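Local coordinates for protein lantibiotic dehydratase (Microbispora corallina, PDB 5EHK) that probably dehydrates serine and threonine residues of the precursor peptide of the lantibiotic NAI-107, in a reaction that depends on tRNA, at residues Arg171-Glu185 against Leu285-Val298. Residues are numbered along the deposited sequence; the frame is centred on the assembly and turned at random.
Sequences RADMEWLLSAVHRLE and LRPPLDGDDPLQHV
R286 and E185 meet at one end of a buried contact that illustrates how a loop and the helix after it can pack along a single helix. Followed outward, the arginine changes partners along its length. Its CB leads to CG, which rests on V181 CG1 at 3.7 Å, with L178 CD2 on the same methylene and E185 OE2 nearby; CD also passes OE2. At NE the charge is met: E185 OE2 lies 3.2 Å from R286 NE, but over a face of the guanidinium, so the salt bridge is one of charge alone with no N-H aimed at the oxygen. That oxygen is also hydrogen-bonded by T283. CZ and NH2 lie near E185 OE1, so both carboxylate oxygens flank the guanidinium. The extended chain carries NH2 on to H182 NE2, 3.2 Å away and near the guanidinium plane. NH1 has a weak, long ion pair with E279.

Between the two polar ends the contact is apolar. L177 has CG anti to the backbone N (chi1 179°), and its branches divide the work: CD2 meets P287 CG, P294 CB and V298 CG2, while CD1 reaches L295 CD1 at 3.8 Å. M174, bent at chi2 and chi3, brings CE to within 3.7 Å of the CG corner of the P287 ring, and lays SD against P294 CB. At the far end R171 and D293 slide past one another with their planes almost parallel, a long salt bridge, R171 NE to D293 OD1, of charges only; D293 also N-caps helix 294-306 through weak bonds to L295 N and Q296 N.

The two helical segments run nearly parallel, 12° apart, with axes 10.9 Å from each other. Helix 318-339 touches W176 and L295, one from each segment, and strand 167-172, leading into helix 174-185, pairs with strand 366-379.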
# COMPACT_ATOMS: atom_id res chain seq x y z
N ARG A 171 -18.23 -19.91 39.23
CA ARG A 171 -19.16 -20.29 38.18
C ARG A 171 -18.58 -21.33 37.25
O ARG A 171 -17.37 -21.52 37.18
CB ARG A 171 -19.63 -19.07 37.38
CG ARG A 171 -20.61 -18.19 38.12
CD ARG A 171 -20.77 -16.85 37.43
NE ARG A 171 -21.88 -16.10 38.00
CZ ARG A 171 -22.22 -14.86 37.64
NH1 ARG A 171 -21.50 -14.23 36.71
NH2 ARG A 171 -23.26 -14.25 38.20
N ALA A 172 -19.48 -22.00 36.55
CA ALA A 172 -19.11 -23.01 35.58
C ALA A 172 -18.42 -22.35 34.41
O ALA A 172 -18.86 -21.31 33.96
CB ALA A 172 -20.35 -23.75 35.13
N ASP A 173 -17.33 -22.94 33.94
CA ASP A 173 -16.65 -22.49 32.72
C ASP A 173 -17.56 -22.77 31.54
O ASP A 173 -18.13 -23.86 31.44
CB ASP A 173 -15.32 -23.22 32.58
CG ASP A 173 -14.74 -23.15 31.18
OD1 ASP A 173 -14.17 -22.10 30.80
OD2 ASP A 173 -14.80 -24.17 30.46
N MET A 174 -17.72 -21.78 30.65
CA MET A 174 -18.68 -21.90 29.54
C MET A 174 -18.41 -23.08 28.63
O MET A 174 -19.33 -23.77 28.20
CB MET A 174 -18.76 -20.61 28.73
CG MET A 174 -19.60 -19.54 29.36
SD MET A 174 -21.33 -20.09 29.44
CE MET A 174 -21.64 -20.41 27.71
N GLU A 175 -17.14 -23.31 28.33
CA GLU A 175 -16.75 -24.43 27.50
C GLU A 175 -17.20 -25.72 28.19
O GLU A 175 -17.77 -26.60 27.56
CB GLU A 175 -15.24 -24.41 27.27
CG GLU A 175 -14.81 -25.19 26.06
CD GLU A 175 -13.47 -24.74 25.52
OE1 GLU A 175 -13.13 -23.56 25.73
OE2 GLU A 175 -12.77 -25.55 24.87
N TRP A 176 -16.97 -25.79 29.50
CA TRP A 176 -17.39 -26.94 30.30
C TRP A 176 -18.92 -27.10 30.29
O TRP A 176 -19.43 -28.16 29.96
CB TRP A 176 -16.83 -26.84 31.73
CG TRP A 176 -17.25 -27.98 32.64
CD1 TRP A 176 -16.67 -29.22 32.72
CD2 TRP A 176 -18.33 -27.99 33.58
NE1 TRP A 176 -17.33 -29.99 33.65
CE2 TRP A 176 -18.36 -29.26 34.18
CE3 TRP A 176 -19.29 -27.04 33.96
CZ2 TRP A 176 -19.29 -29.60 35.15
CZ3 TRP A 176 -20.22 -27.39 34.91
CH2 TRP A 176 -20.21 -28.65 35.51
N LEU A 177 -19.63 -26.04 30.65
CA LEU A 177 -21.09 -26.09 30.70
C LEU A 177 -21.71 -26.45 29.35
O LEU A 177 -22.71 -27.17 29.30
CB LEU A 177 -21.67 -24.77 31.20
CG LEU A 177 -23.19 -24.77 31.26
CD1 LEU A 177 -23.67 -25.84 32.23
CD2 LEU A 177 -23.72 -23.38 31.65
N LEU A 178 -21.13 -25.96 28.27
CA LEU A 178 -21.68 -26.24 26.95
C LEU A 178 -21.61 -27.72 26.57
O LEU A 178 -22.53 -28.24 25.93
CB LEU A 178 -21.05 -25.33 25.88
CG LEU A 178 -21.57 -23.88 25.91
CD1 LEU A 178 -20.69 -22.94 25.11
CD2 LEU A 178 -23.03 -23.79 25.46
N SER A 179 -20.55 -28.41 26.99
CA SER A 179 -20.48 -29.87 26.80
C SER A 179 -21.71 -30.60 27.34
O SER A 179 -22.21 -31.54 26.73
CB SER A 179 -19.20 -30.47 27.38
OG SER A 179 -18.10 -30.20 26.52
N ALA A 180 -22.19 -30.15 28.50
CA ALA A 180 -23.37 -30.72 29.11
C ALA A 180 -24.67 -30.27 28.43
O ALA A 180 -25.60 -31.07 28.29
CB ALA A 180 -23.41 -30.39 30.60
N VAL A 181 -24.74 -29.00 28.03
CA VAL A 181 -25.94 -28.47 27.39
C VAL A 181 -26.20 -29.23 26.10
O VAL A 181 -27.35 -29.52 25.76
CB VAL A 181 -25.78 -26.95 27.08
CG1 VAL A 181 -27.00 -26.43 26.35
CG2 VAL A 181 -25.54 -26.14 28.37
N HIS A 182 -25.12 -29.57 25.41
CA HIS A 182 -25.17 -30.39 24.20
C HIS A 182 -25.84 -31.73 24.47
O HIS A 182 -26.67 -32.19 23.68
CB HIS A 182 -23.76 -30.64 23.68
CG HIS A 182 -23.09 -29.42 23.13
ND1 HIS A 182 -21.76 -29.39 22.80
CD2 HIS A 182 -23.58 -28.18 22.87
CE1 HIS A 182 -21.45 -28.18 22.35
NE2 HIS A 182 -22.53 -27.43 22.38
N ARG A 183 -25.50 -32.36 25.59
CA ARG A 183 -26.03 -33.67 25.94
C ARG A 183 -27.50 -33.54 26.26
O ARG A 183 -28.29 -34.42 25.93
CB ARG A 183 -25.29 -34.26 27.14
CG ARG A 183 -23.91 -34.83 26.81
CD ARG A 183 -23.07 -35.04 28.07
NE ARG A 183 -23.72 -35.92 29.04
CZ ARG A 183 -23.36 -36.00 30.32
NH1 ARG A 183 -22.38 -35.24 30.79
NH2 ARG A 183 -24.00 -36.83 31.14
N LEU A 184 -27.88 -32.42 26.87
CA LEU A 184 -29.28 -32.13 27.09
C LEU A 184 -30.02 -31.86 25.75
O LEU A 184 -31.21 -32.15 25.63
CB LEU A 184 -29.42 -30.94 28.04
CG LEU A 184 -29.11 -31.16 29.52
CD1 LEU A 184 -29.64 -30.02 30.37
CD2 LEU A 184 -29.67 -32.48 30.01
N GLU A 185 -29.30 -31.34 24.75
CA GLU A 185 -29.90 -30.95 23.46
C GLU A 185 -30.23 -32.15 22.57
O GLU A 185 -31.05 -32.06 21.65
CB GLU A 185 -29.01 -29.93 22.70
CG GLU A 185 -29.17 -28.45 23.16
CD GLU A 185 -28.16 -27.47 22.53
OE1 GLU A 185 -27.10 -27.90 22.01
OE2 GLU A 185 -28.43 -26.24 22.56
N LEU A 285 -31.71 -23.74 26.14
CA LEU A 285 -30.77 -24.36 27.05
C LEU A 285 -29.43 -23.63 27.15
O LEU A 285 -28.86 -23.51 28.24
CB LEU A 285 -30.55 -25.83 26.70
CG LEU A 285 -31.77 -26.71 26.97
CD1 LEU A 285 -31.50 -28.13 26.53
CD2 LEU A 285 -32.10 -26.66 28.45
N ARG A 286 -28.93 -23.14 26.03
CA ARG A 286 -27.66 -22.41 25.99
C ARG A 286 -27.80 -21.05 26.68
O ARG A 286 -28.82 -20.36 26.55
CB ARG A 286 -27.19 -22.29 24.54
CG ARG A 286 -26.76 -23.62 23.95
CD ARG A 286 -26.34 -23.50 22.51
NE ARG A 286 -25.68 -24.71 22.04
CZ ARG A 286 -25.42 -24.99 20.77
NH1 ARG A 286 -25.88 -24.19 19.80
NH2 ARG A 286 -24.77 -26.10 20.44
N PRO A 287 -26.79 -20.71 27.48
CA PRO A 287 -26.79 -19.50 28.31
C PRO A 287 -26.80 -18.27 27.44
O PRO A 287 -25.95 -18.17 26.56
CB PRO A 287 -25.47 -19.60 29.08
CG PRO A 287 -25.04 -21.04 28.99
CD PRO A 287 -25.55 -21.50 27.65
N PRO A 288 -27.77 -17.36 27.64
CA PRO A 288 -27.95 -16.14 26.83
C PRO A 288 -26.79 -15.14 26.93
O PRO A 288 -26.70 -14.25 26.09
CB PRO A 288 -29.22 -15.50 27.43
CG PRO A 288 -29.34 -16.10 28.80
CD PRO A 288 -28.80 -17.48 28.69
N LEU A 289 -25.93 -15.30 27.93
CA LEU A 289 -24.92 -14.31 28.26
C LEU A 289 -25.54 -12.93 28.49
O LEU A 289 -25.12 -11.93 27.90
CB LEU A 289 -23.82 -14.24 27.20
CG LEU A 289 -23.19 -15.56 26.78
CD1 LEU A 289 -21.99 -15.31 25.91
CD2 LEU A 289 -22.81 -16.39 27.99
N ASP A 290 -26.53 -12.87 29.37
CA ASP A 290 -27.16 -11.60 29.68
C ASP A 290 -26.78 -11.06 31.05
O ASP A 290 -27.27 -10.01 31.46
CB ASP A 290 -28.67 -11.72 29.58
CG ASP A 290 -29.21 -12.87 30.40
OD1 ASP A 290 -28.45 -13.50 31.19
OD2 ASP A 290 -30.42 -13.15 30.25
N GLY A 291 -25.90 -11.75 31.76
CA GLY A 291 -25.47 -11.29 33.06
C GLY A 291 -25.74 -12.24 34.22
O GLY A 291 -25.05 -12.17 35.23
N ASP A 292 -26.71 -13.13 34.06
CA ASP A 292 -26.99 -14.17 35.05
C ASP A 292 -25.88 -15.20 35.11
O ASP A 292 -25.03 -15.27 34.23
CB ASP A 292 -28.33 -14.85 34.76
CG ASP A 292 -28.82 -15.77 35.91
OD1 ASP A 292 -28.39 -15.56 37.08
OD2 ASP A 292 -29.64 -16.69 35.63
N ASP A 293 -25.89 -16.02 36.16
CA ASP A 293 -25.06 -17.20 36.25
C ASP A 293 -25.53 -18.14 35.16
O ASP A 293 -26.74 -18.42 35.04
CB ASP A 293 -25.22 -17.82 37.65
CG ASP A 293 -24.53 -19.18 37.81
OD1 ASP A 293 -23.48 -19.44 37.17
OD2 ASP A 293 -25.03 -19.99 38.61
N PRO A 294 -24.60 -18.59 34.30
CA PRO A 294 -24.88 -19.55 33.23
C PRO A 294 -25.42 -20.87 33.77
O PRO A 294 -26.41 -21.36 33.21
CB PRO A 294 -23.52 -19.74 32.54
CG PRO A 294 -22.51 -19.27 33.54
CD PRO A 294 -23.20 -18.14 34.26
N LEU A 295 -24.80 -21.43 34.80
CA LEU A 295 -25.24 -22.73 35.33
C LEU A 295 -26.70 -22.68 35.79
O LEU A 295 -27.51 -23.55 35.44
CB LEU A 295 -24.33 -23.19 36.47
CG LEU A 295 -24.59 -24.59 37.04
CD1 LEU A 295 -24.50 -25.66 35.96
CD2 LEU A 295 -23.57 -24.89 38.11
N GLN A 296 -27.02 -21.62 36.53
CA GLN A 296 -28.37 -21.42 37.03
C GLN A 296 -29.36 -21.27 35.89
O GLN A 296 -30.50 -21.74 35.97
CB GLN A 296 -28.42 -20.22 37.97
CG GLN A 296 -29.73 -20.10 38.73
CD GLN A 296 -30.00 -21.32 39.62
OE1 GLN A 296 -29.18 -21.70 40.47
NE2 GLN A 296 -31.17 -21.93 39.43
N HIS A 297 -28.91 -20.61 34.81
CA HIS A 297 -29.74 -20.47 33.62
C HIS A 297 -30.16 -21.82 33.06
O HIS A 297 -31.33 -22.00 32.74
CB HIS A 297 -29.08 -19.65 32.51
CG HIS A 297 -29.81 -19.75 31.21
ND1 HIS A 297 -31.00 -19.09 30.99
CD2 HIS A 297 -29.58 -20.49 30.10
CE1 HIS A 297 -31.45 -19.39 29.78
NE2 HIS A 297 -30.61 -20.24 29.23
N VAL A 298 -29.21 -22.75 32.90
CA VAL A 298 -29.57 -24.10 32.44
C VAL A 298 -30.59 -24.77 33.37
O VAL A 298 -31.61 -25.29 32.90
CB VAL A 298 -28.35 -25.03 32.30
CG1 VAL A 298 -28.81 -26.41 31.85
CG2 VAL A 298 -27.32 -24.44 31.32